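Local coordinates for protein MS5a (PDB 6L77) that is meiosis-related and of otherwise uncertain function, adopts a cystatin-like fold and probably enhances papain in a non-canonical way, at residues 140-145 with 186-191; 23-26 with 32-35; 11-16 with 50-55. All coordinates share one frame; numbering follows the deposited sequence.

Contact 1: residues 140-145 with 186-191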
loop_
_atom_site.group_PDB
_atom_site.type_symbol
_atom_site.label_atom_id
_atom_site.label_comp_id
_atom_site.label_asym_id
_atom_site.label_seq_id
_atom_site.Cartn_x
_atom_site.Cartn_y
_atom_site.Cartn_z
ATOM N N ARG A 140 6.519 -3.398 1.554
ATOM C CA ARG A 140 5.953 -4.679 1.967
ATOM C C ARG A 140 4.440 -4.592 2.129
ATOM O O ARG A 140 3.716 -5.520 1.751
ATOM C CB ARG A 140 6.587 -5.162 3.275
ATOM C CG ARG A 140 5.844 -6.374 3.881
ATOM C CD ARG A 140 6.620 -7.026 5.009
ATOM N NE ARG A 140 7.093 -6.059 5.993
ATOM C CZ ARG A 140 6.371 -5.618 7.018
ATOM N NH1 ARG A 140 5.131 -6.055 7.193
ATOM N NH2 ARG A 140 6.889 -4.735 7.866
ATOM N N LEU A 141 3.945 -3.484 2.694
ATOM C CA LEU A 141 2.502 -3.289 2.810
ATOM C C LEU A 141 1.806 -3.401 1.454
ATOM O O LEU A 141 0.777 -4.084 1.327
ATOM C CB LEU A 141 2.216 -1.925 3.443
ATOM C CG LEU A 141 0.727 -1.549 3.541
ATOM C CD1 LEU A 141 -0.035 -2.575 4.369
ATOM C CD2 LEU A 141 0.585 -0.178 4.157
ATOM N N TYR A 142 2.332 -2.718 0.428
ATOM C CA TYR A 142 1.644 -2.748 -0.862
ATOM C C TYR A 142 1.693 -4.148 -1.459
ATOM O O TYR A 142 0.712 -4.606 -2.062
ATOM C CB TYR A 142 2.237 -1.730 -1.841
ATOM C CG TYR A 142 2.059 -0.250 -1.495
ATOM C CD1 TYR A 142 1.590 0.162 -0.243
ATOM C CD2 TYR A 142 2.372 0.733 -2.433
ATOM C CE1 TYR A 142 1.440 1.530 0.056
ATOM C CE2 TYR A 142 2.234 2.087 -2.142
ATOM C CZ TYR A 142 1.774 2.478 -0.898
ATOM O OH TYR A 142 1.649 3.816 -0.618
HETATM N N MSE A 143 2.807 -4.856 -1.273
HETATM C CA MSE A 143 2.877 -6.270 -1.673
HETATM C C MSE A 143 1.823 -7.123 -0.954
HETATM O O MSE A 143 1.135 -7.945 -1.565
HETATM C CB MSE A 143 4.269 -6.847 -1.387
HETATM C CG MSE A 143 4.353 -8.367 -1.588
HETATM SE SE MSE A 143 6.073 -9.114 -0.985
HETATM C CE MSE A 143 5.967 -8.643 0.916
ATOM N N GLU A 144 1.703 -6.923 0.361
ATOM C CA GLU A 144 0.756 -7.721 1.135
ATOM C C GLU A 144 -0.680 -7.477 0.688
ATOM O O GLU A 144 -1.472 -8.422 0.576
ATOM C CB GLU A 144 0.927 -7.426 2.624
ATOM C CG GLU A 144 2.219 -8.017 3.160
ATOM C CD GLU A 144 2.464 -7.704 4.623
ATOM O OE1 GLU A 144 1.710 -6.891 5.205
ATOM O OE2 GLU A 144 3.422 -8.277 5.185
ATOM N N ILE A 145 -1.037 -6.222 0.418
ATOM C CA ILE A 145 -2.387 -5.936 -0.058
ATOM C C ILE A 145 -2.606 -6.543 -1.439
ATOM O O ILE A 145 -3.686 -7.068 -1.734
ATOM C CB ILE A 145 -2.645 -4.418 -0.053
ATOM C CG1 ILE A 145 -2.524 -3.880 1.376
ATOM C CG2 ILE A 145 -4.030 -4.114 -0.608
ATOM C CD1 ILE A 145 -2.560 -2.379 1.473
ATOM N N VAL A 186 3.787 7.656 -6.986
ATOM C CA VAL A 186 4.771 6.643 -7.362
ATOM C C VAL A 186 4.071 5.499 -8.080
ATOM O O VAL A 186 2.881 5.239 -7.875
ATOM C CB VAL A 186 5.564 6.079 -6.155
ATOM C CG1 VAL A 186 6.508 7.132 -5.541
ATOM C CG2 VAL A 186 4.616 5.523 -5.100
ATOM N N LEU A 187 4.836 4.806 -8.921
ATOM C CA LEU A 187 4.427 3.555 -9.543
ATOM C C LEU A 187 5.414 2.492 -9.071
ATOM O O LEU A 187 6.621 2.626 -9.295
ATOM C CB LEU A 187 4.425 3.699 -11.069
ATOM C CG LEU A 187 3.864 2.607 -11.967
ATOM C CD1 LEU A 187 2.405 2.389 -11.685
ATOM C CD2 LEU A 187 4.052 2.990 -13.425
ATOM N N VAL A 188 4.914 1.458 -8.388
ATOM C CA VAL A 188 5.767 0.494 -7.696
ATOM C C VAL A 188 5.633 -0.870 -8.361
ATOM O O VAL A 188 4.519 -1.374 -8.533
ATOM C CB VAL A 188 5.414 0.399 -6.202
ATOM C CG1 VAL A 188 6.476 -0.408 -5.480
ATOM C CG2 VAL A 188 5.279 1.789 -5.592
ATOM N N TYR A 189 6.770 -1.476 -8.706
ATOM C CA TYR A 189 6.829 -2.832 -9.246
ATOM C C TYR A 189 7.519 -3.710 -8.214
ATOM O O TYR A 189 8.659 -3.430 -7.828
ATOM C CB TYR A 189 7.613 -2.879 -10.560
ATOM C CG TYR A 189 7.126 -1.933 -11.636
ATOM C CD1 TYR A 189 7.567 -0.613 -11.683
ATOM C CD2 TYR A 189 6.248 -2.367 -12.628
ATOM C CE1 TYR A 189 7.144 0.247 -12.685
ATOM C CE2 TYR A 189 5.814 -1.511 -13.625
ATOM C CZ TYR A 189 6.271 -0.208 -13.651
ATOM O OH TYR A 189 5.849 0.636 -14.648
ATOM N N ILE A 190 6.849 -4.772 -7.781
ATOM C CA ILE A 190 7.367 -5.625 -6.720
ATOM C C ILE A 190 7.425 -7.051 -7.230
ATOM O O ILE A 190 6.392 -7.634 -7.574
ATOM C CB ILE A 190 6.512 -5.544 -5.447
ATOM C CG1 ILE A 190 6.353 -4.080 -5.031
ATOM C CG2 ILE A 190 7.165 -6.397 -4.338
ATOM C CD1 ILE A 190 5.427 -3.849 -3.838
ATOM N N ARG A 191 8.628 -7.612 -7.265
ATOM C CA ARG A 191 8.844 -9.008 -7.609
ATOM C C ARG A 191 9.041 -9.777 -6.306
ATOM O O ARG A 191 9.962 -9.468 -5.542
ATOM C CB ARG A 191 10.056 -9.142 -8.532
ATOM C CG ARG A 191 10.538 -10.568 -8.768
ATOM C CD ARG A 191 9.653 -11.355 -9.729
ATOM N NE ARG A 191 10.214 -12.689 -9.907
ATOM C CZ ARG A 191 10.034 -13.698 -9.058
ATOM N NH1 ARG A 191 10.612 -14.865 -9.288
ATOM N NH2 ARG A 191 9.272 -13.544 -7.982
#
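I190 reaches across from its strand to the backbone and side-chain bases of Y142 and M143, and it makes most of the contact. At its CB the chain branches. CG2 stands anti to the backbone N and comes within 4.2 Å of CB of M143, a selenomethionine. The other arm, CG1, starts out beside the backbone N (chi1 -53°) and runs on extended, which carries CD1 forward to the helix. There CD1 lies 3.8 Å from the backbone N of M143 and 4.0 Å from its CB, while CB of Y142 is a little farther from the same methyl, at 4.3 Å. The tip thus meets the helix at the root of two successive side chains, and the selenium end of M143 leads away from the strand. A second, looser touch comes from V188, whose CG2 approaches the Y142 ring obliquely, 4.4 Å from CD2. All four residues are buried, and everything that meets is apolar or the flank of a backbone nitrogen. The one polar tip, OH of Y142, hydrogen-bonds to NE2 of H23 and NE of R210. Helix segment 140-145 passes over the strand at 72°, their axes 9.5 Å apart at closest approach. Strand 186-195 runs between 161-170 and 201-212 in the antiparallel sheet; M143 also packs on I163 of the former, and L141 and I145 turn to helix 12-29.

Contact 2: residues 23-26 with 32-35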
loop_
_atom_site.group_PDB
_atom_site.type_symbol
_atom_site.label_atom_id
_atom_site.label_comp_id
_atom_site.label_asym_id
_atom_site.label_seq_id
_atom_site.Cartn_x
_atom_site.Cartn_y
_atom_site.Cartn_z
ATOM N N HIS A 23 0.042 4.377 7.607
ATOM C CA HIS A 23 1.044 4.706 6.589
ATOM C C HIS A 23 0.879 6.142 6.090
ATOM O O HIS A 23 1.852 6.899 5.994
ATOM C CB HIS A 23 0.910 3.679 5.447
ATOM C CG HIS A 23 1.499 4.092 4.133
ATOM N ND1 HIS A 23 2.785 4.574 3.992
ATOM C CD2 HIS A 23 0.984 4.028 2.879
ATOM C CE1 HIS A 23 3.025 4.815 2.712
ATOM N NE2 HIS A 23 1.949 4.489 2.015
ATOM N N ARG A 24 -0.345 6.531 5.750
ATOM C CA ARG A 24 -0.585 7.889 5.265
ATOM C C ARG A 24 -0.212 8.916 6.326
ATOM O O ARG A 24 0.532 9.867 6.054
ATOM C CB ARG A 24 -2.058 8.034 4.850
ATOM C CG ARG A 24 -2.485 9.464 4.488
ATOM C CD ARG A 24 -3.899 9.505 3.933
ATOM N NE ARG A 24 -4.296 10.864 3.545
ATOM C CZ ARG A 24 -4.924 11.718 4.345
ATOM N NH1 ARG A 24 -5.249 11.363 5.579
ATOM N NH2 ARG A 24 -5.246 12.927 3.906
ATOM N N TYR A 25 -0.682 8.708 7.558
ATOM C CA TYR A 25 -0.368 9.628 8.653
ATOM C C TYR A 25 1.131 9.690 8.925
ATOM O O TYR A 25 1.718 10.775 9.002
ATOM C CB TYR A 25 -1.108 9.197 9.923
ATOM C CG TYR A 25 -0.921 10.149 11.071
ATOM C CD1 TYR A 25 -1.714 11.290 11.189
ATOM C CD2 TYR A 25 0.050 9.912 12.041
ATOM C CE1 TYR A 25 -1.545 12.170 12.251
ATOM C CE2 TYR A 25 0.227 10.787 13.103
ATOM C CZ TYR A 25 -0.574 11.910 13.199
ATOM O OH TYR A 25 -0.410 12.783 14.252
ATOM N N ASN A 26 1.764 8.529 9.093
ATOM C CA ASN A 26 3.186 8.503 9.438
ATOM C C ASN A 26 4.028 9.195 8.378
ATOM O O ASN A 26 5.004 9.884 8.700
ATOM C CB ASN A 26 3.676 7.067 9.607
ATOM C CG ASN A 26 3.254 6.459 10.918
ATOM O OD1 ASN A 26 3.061 7.165 11.917
ATOM N ND2 ASN A 26 3.125 5.136 10.935
ATOM N N ASN A 32 5.974 7.553 13.875
ATOM C CA ASN A 32 6.131 6.094 13.912
ATOM C C ASN A 32 5.038 5.521 14.811
ATOM O O ASN A 32 5.297 4.996 15.898
ATOM C CB ASN A 32 7.518 5.683 14.411
ATOM C CG ASN A 32 8.588 5.926 13.381
ATOM O OD1 ASN A 32 8.822 5.091 12.515
ATOM N ND2 ASN A 32 9.211 7.089 13.441
ATOM N N LEU A 33 3.791 5.659 14.370
ATOM C CA LEU A 33 2.680 5.036 15.068
ATOM C C LEU A 33 2.479 3.626 14.529
ATOM O O LEU A 33 2.507 3.404 13.314
ATOM C CB LEU A 33 1.387 5.835 14.891
ATOM C CG LEU A 33 1.352 7.269 15.408
ATOM C CD1 LEU A 33 -0.078 7.774 15.251
ATOM C CD2 LEU A 33 1.786 7.332 16.857
ATOM N N TYR A 34 2.264 2.682 15.439
ATOM C CA TYR A 34 2.088 1.284 15.078
ATOM C C TYR A 34 0.695 0.819 15.472
ATOM O O TYR A 34 0.136 1.261 16.479
ATOM C CB TYR A 34 3.135 0.397 15.760
ATOM C CG TYR A 34 4.550 0.793 15.429
ATOM C CD1 TYR A 34 5.055 0.628 14.142
ATOM C CD2 TYR A 34 5.380 1.333 16.400
ATOM C CE1 TYR A 34 6.366 1.002 13.834
ATOM C CE2 TYR A 34 6.697 1.704 16.097
ATOM C CZ TYR A 34 7.174 1.530 14.825
ATOM O OH TYR A 34 8.473 1.898 14.538
ATOM N N LEU A 35 0.141 -0.091 14.677
ATOM C CA LEU A 35 -1.188 -0.604 14.975
ATOM C C LEU A 35 -1.145 -1.455 16.236
ATOM O O LEU A 35 -0.363 -2.406 16.339
ATOM C CB LEU A 35 -1.718 -1.420 13.792
ATOM C CG LEU A 35 -3.053 -2.116 14.034
ATOM C CD1 LEU A 35 -4.157 -1.074 14.296
ATOM C CD2 LEU A 35 -3.412 -3.017 12.843
#
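N26 meets the backbone of L33 with both ends of its carboxamide. Its OD1 accepts the amide N-H of L33 at 3.0 Å, and its ND2 donates an N-H to the carbonyl O of L33, also at 3.0 Å. Both bonds are nearly straight, 173° and 168° at the hydrogen, yet they differ in how they use their acceptors. At the L33 carbonyl, ND2 sits in the carbonyl plane on a lone pair, and that oxygen in turn lies almost exactly in the amide plane of N26. At OD1, the backbone N of L33 comes from well to the side of the C=O direction and is tilted out of the plane. OD1 also accepts a hydrogen bond from OG1 of T31, so two donors grip this one oxygen. Setting CG of N26 beside its own backbone N (chi1 -77°) swings the amide toward the loop, and the paired bonds should fix its rotation, since turning it over would set like groups against each other. Beside this polar bridge runs an apolar one. CD1 of L33 approaches the Y25 ring obliquely, 3.7 Å from CE2 and 3.9 Å from CD2. Behind them, Y25 meets F69 edge-to-face, while L33 also packs on L22 of the same helix and on A58 of strand 49-60. The chain leaves helix 12-29 and turns back into strand 34-45, one of the two edge strands of the sheet, and a side-chain amide of the helix pairs with the N-H and C=O of one residue as a neighbouring strand would. This is consistent with the helix-on-antiparallel-sheet layout of cystatin-like folds.

Contact 3: residues 11-16 with 50-55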
loop_
_atom_site.group_PDB
_atom_site.type_symbol
_atom_site.label_atom_id
_atom_site.label_comp_id
_atom_site.label_asym_id
_atom_site.label_seq_id
_atom_site.Cartn_x
_atom_site.Cartn_y
_atom_site.Cartn_z
ATOM N N PRO A 11 -11.313 -8.995 10.515
ATOM C CA PRO A 11 -11.019 -9.372 9.122
ATOM C C PRO A 11 -9.717 -8.752 8.634
ATOM O O PRO A 11 -9.382 -7.617 8.970
ATOM C CB PRO A 11 -12.217 -8.822 8.340
ATOM C CG PRO A 11 -13.308 -8.679 9.366
ATOM C CD PRO A 11 -12.626 -8.344 10.652
ATOM N N LEU A 12 -8.996 -9.509 7.806
ATOM C CA LEU A 12 -7.694 -9.047 7.338
ATOM C C LEU A 12 -7.802 -7.726 6.584
ATOM O O LEU A 12 -6.936 -6.862 6.727
ATOM C CB LEU A 12 -7.037 -10.117 6.467
ATOM C CG LEU A 12 -5.650 -9.794 5.889
ATOM C CD1 LEU A 12 -4.699 -9.323 6.977
ATOM C CD2 LEU A 12 -5.073 -11.010 5.174
ATOM N N VAL A 13 -8.872 -7.530 5.803
ATOM C CA VAL A 13 -8.975 -6.297 5.020
ATOM C C VAL A 13 -9.017 -5.083 5.940
ATOM O O VAL A 13 -8.449 -4.028 5.625
ATOM C CB VAL A 13 -10.194 -6.345 4.066
ATOM C CG1 VAL A 13 -11.520 -6.375 4.822
ATOM C CG2 VAL A 13 -10.173 -5.154 3.114
ATOM N N VAL A 14 -9.666 -5.215 7.103
ATOM C CA VAL A 14 -9.741 -4.090 8.028
ATOM C C VAL A 14 -8.369 -3.798 8.617
ATOM O O VAL A 14 -7.974 -2.636 8.758
ATOM C CB VAL A 14 -10.788 -4.374 9.121
ATOM C CG1 VAL A 14 -10.792 -3.274 10.154
ATOM C CG2 VAL A 14 -12.177 -4.504 8.496
ATOM N N LYS A 15 -7.633 -4.845 9.001
ATOM C CA LYS A 15 -6.281 -4.628 9.501
ATOM C C LYS A 15 -5.410 -3.964 8.443
ATOM O O LYS A 15 -4.656 -3.034 8.746
ATOM C CB LYS A 15 -5.671 -5.955 9.946
ATOM C CG LYS A 15 -4.263 -5.803 10.483
ATOM C CD LYS A 15 -3.672 -7.131 10.911
ATOM C CE LYS A 15 -2.177 -7.011 11.150
ATOM N NZ LYS A 15 -1.596 -8.332 11.515
ATOM N N LEU A 16 -5.531 -4.401 7.186
ATOM C CA LEU A 16 -4.721 -3.804 6.127
ATOM C C LEU A 16 -5.100 -2.341 5.902
ATOM O O LEU A 16 -4.222 -1.482 5.773
ATOM C CB LEU A 16 -4.865 -4.617 4.837
ATOM C CG LEU A 16 -4.246 -6.021 4.846
ATOM C CD1 LEU A 16 -4.643 -6.811 3.600
ATOM C CD2 LEU A 16 -2.737 -5.959 4.970
ATOM N N VAL A 50 -18.165 -0.792 0.169
ATOM C CA VAL A 50 -17.601 0.356 -0.534
ATOM C C VAL A 50 -16.964 1.372 0.404
ATOM O O VAL A 50 -16.173 2.209 -0.067
ATOM C CB VAL A 50 -18.659 1.045 -1.423
ATOM C CG1 VAL A 50 -19.038 0.151 -2.579
ATOM C CG2 VAL A 50 -19.904 1.392 -0.598
ATOM N N SER A 51 -17.256 1.331 1.702
ATOM C CA SER A 51 -16.593 2.249 2.608
ATOM C C SER A 51 -16.373 1.583 3.955
ATOM O O SER A 51 -17.250 0.883 4.466
ATOM C CB SER A 51 -17.386 3.541 2.787
ATOM O OG SER A 51 -18.567 3.302 3.504
ATOM N N TYR A 52 -15.202 1.840 4.525
ATOM C CA TYR A 52 -14.822 1.396 5.855
ATOM C C TYR A 52 -14.493 2.629 6.678
ATOM O O TYR A 52 -13.717 3.476 6.236
ATOM C CB TYR A 52 -13.600 0.467 5.821
ATOM C CG TYR A 52 -13.897 -0.929 5.330
ATOM C CD1 TYR A 52 -13.878 -1.228 3.973
ATOM C CD2 TYR A 52 -14.213 -1.947 6.226
ATOM C CE1 TYR A 52 -14.157 -2.508 3.522
ATOM C CE2 TYR A 52 -14.493 -3.230 5.787
ATOM C CZ TYR A 52 -14.460 -3.504 4.438
ATOM O OH TYR A 52 -14.741 -4.776 4.013
ATOM N N ASN A 53 -15.111 2.747 7.838
ATOM C CA ASN A 53 -14.763 3.766 8.826
ATOM C C ASN A 53 -14.250 2.988 10.022
ATOM O O ASN A 53 -15.033 2.335 10.718
ATOM C CB ASN A 53 -15.971 4.637 9.172
ATOM C CG ASN A 53 -15.726 5.568 10.367
ATOM O OD1 ASN A 53 -14.590 5.820 10.773
ATOM N ND2 ASN A 53 -16.810 6.078 10.937
ATOM N N ILE A 54 -12.936 3.029 10.234
ATOM C CA ILE A 54 -12.255 2.152 11.177
ATOM C C ILE A 54 -11.750 2.999 12.336
ATOM O O ILE A 54 -11.092 4.027 12.124
ATOM C CB ILE A 54 -11.083 1.413 10.508
ATOM C CG1 ILE A 54 -11.573 0.614 9.311
ATOM C CG2 ILE A 54 -10.346 0.520 11.522
ATOM C CD1 ILE A 54 -10.416 0.189 8.372
ATOM N N THR A 55 -12.052 2.563 13.550
ATOM C CA THR A 55 -11.509 3.161 14.759
ATOM C C THR A 55 -10.467 2.202 15.313
ATOM O O THR A 55 -10.781 1.050 15.633
ATOM C CB THR A 55 -12.617 3.420 15.782
ATOM O OG1 THR A 55 -13.621 4.259 15.192
ATOM C CG2 THR A 55 -12.042 4.085 17.040
#
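Two valines from the first turn of a helix, V13 and V14, come up to the phenol ring of Y52, both at an oblique slant to its plane. V14 meets the CD2-CE2 side of the ring: its CG2 lies 3.8 Å from CE2 and 4.0 Å from CD2. V13 is set at the far end, with CG1 3.7 Å from OH and 4.1 Å from CZ, its side chain crossing that of Y52 at about a right angle. The two methyls therefore follow one flank of the ring from CD2 out to the hydroxyl. V14 also serves a second neighbour. A chi1 of 175° puts its CG1 anti to the backbone N, where it meets I54, whose CD1 is 3.9 Å away, and leaves CG2 beside that N, where it meets the tyrosine. The same CD1 touches the carbonyl O of V14 at 3.8 Å, fitting an isoleucine methyl against the helix backbone. Y52 and I54 are two residues apart on the strand and so project from the same face, which the helix crosses at 70°. P11 occupies the N-cap position, just before the helix. Strand 49-60 lies between 34-45 and 65-75, and a classic beta bulge at V50 and S51, opposite V44, adjoins the contact. V13 also reaches Q75 on strand 65-75 and F148 on helix 138-150.

The chain enters through helix 12-29, and its first turn, in 11-16, waits for strand 49-60 to complete contact 3. Before that happens, the far end of the helix turns back in contact 2, so the short return 23-26 to 32-35 lies wholly within the longer span of contact 3. At the join between them, CD2 of L35 rests 3.7 Å from CG of K15. Contact 1 opens only after both have closed and brings helix 138-150 onto strand 186-195, in the other half of the same antiparallel sheet. The sheet runs on unbroken from one half to the other, and over it the two helices pack together, with CG1 of I145 4.2 Å from CD2 of L16.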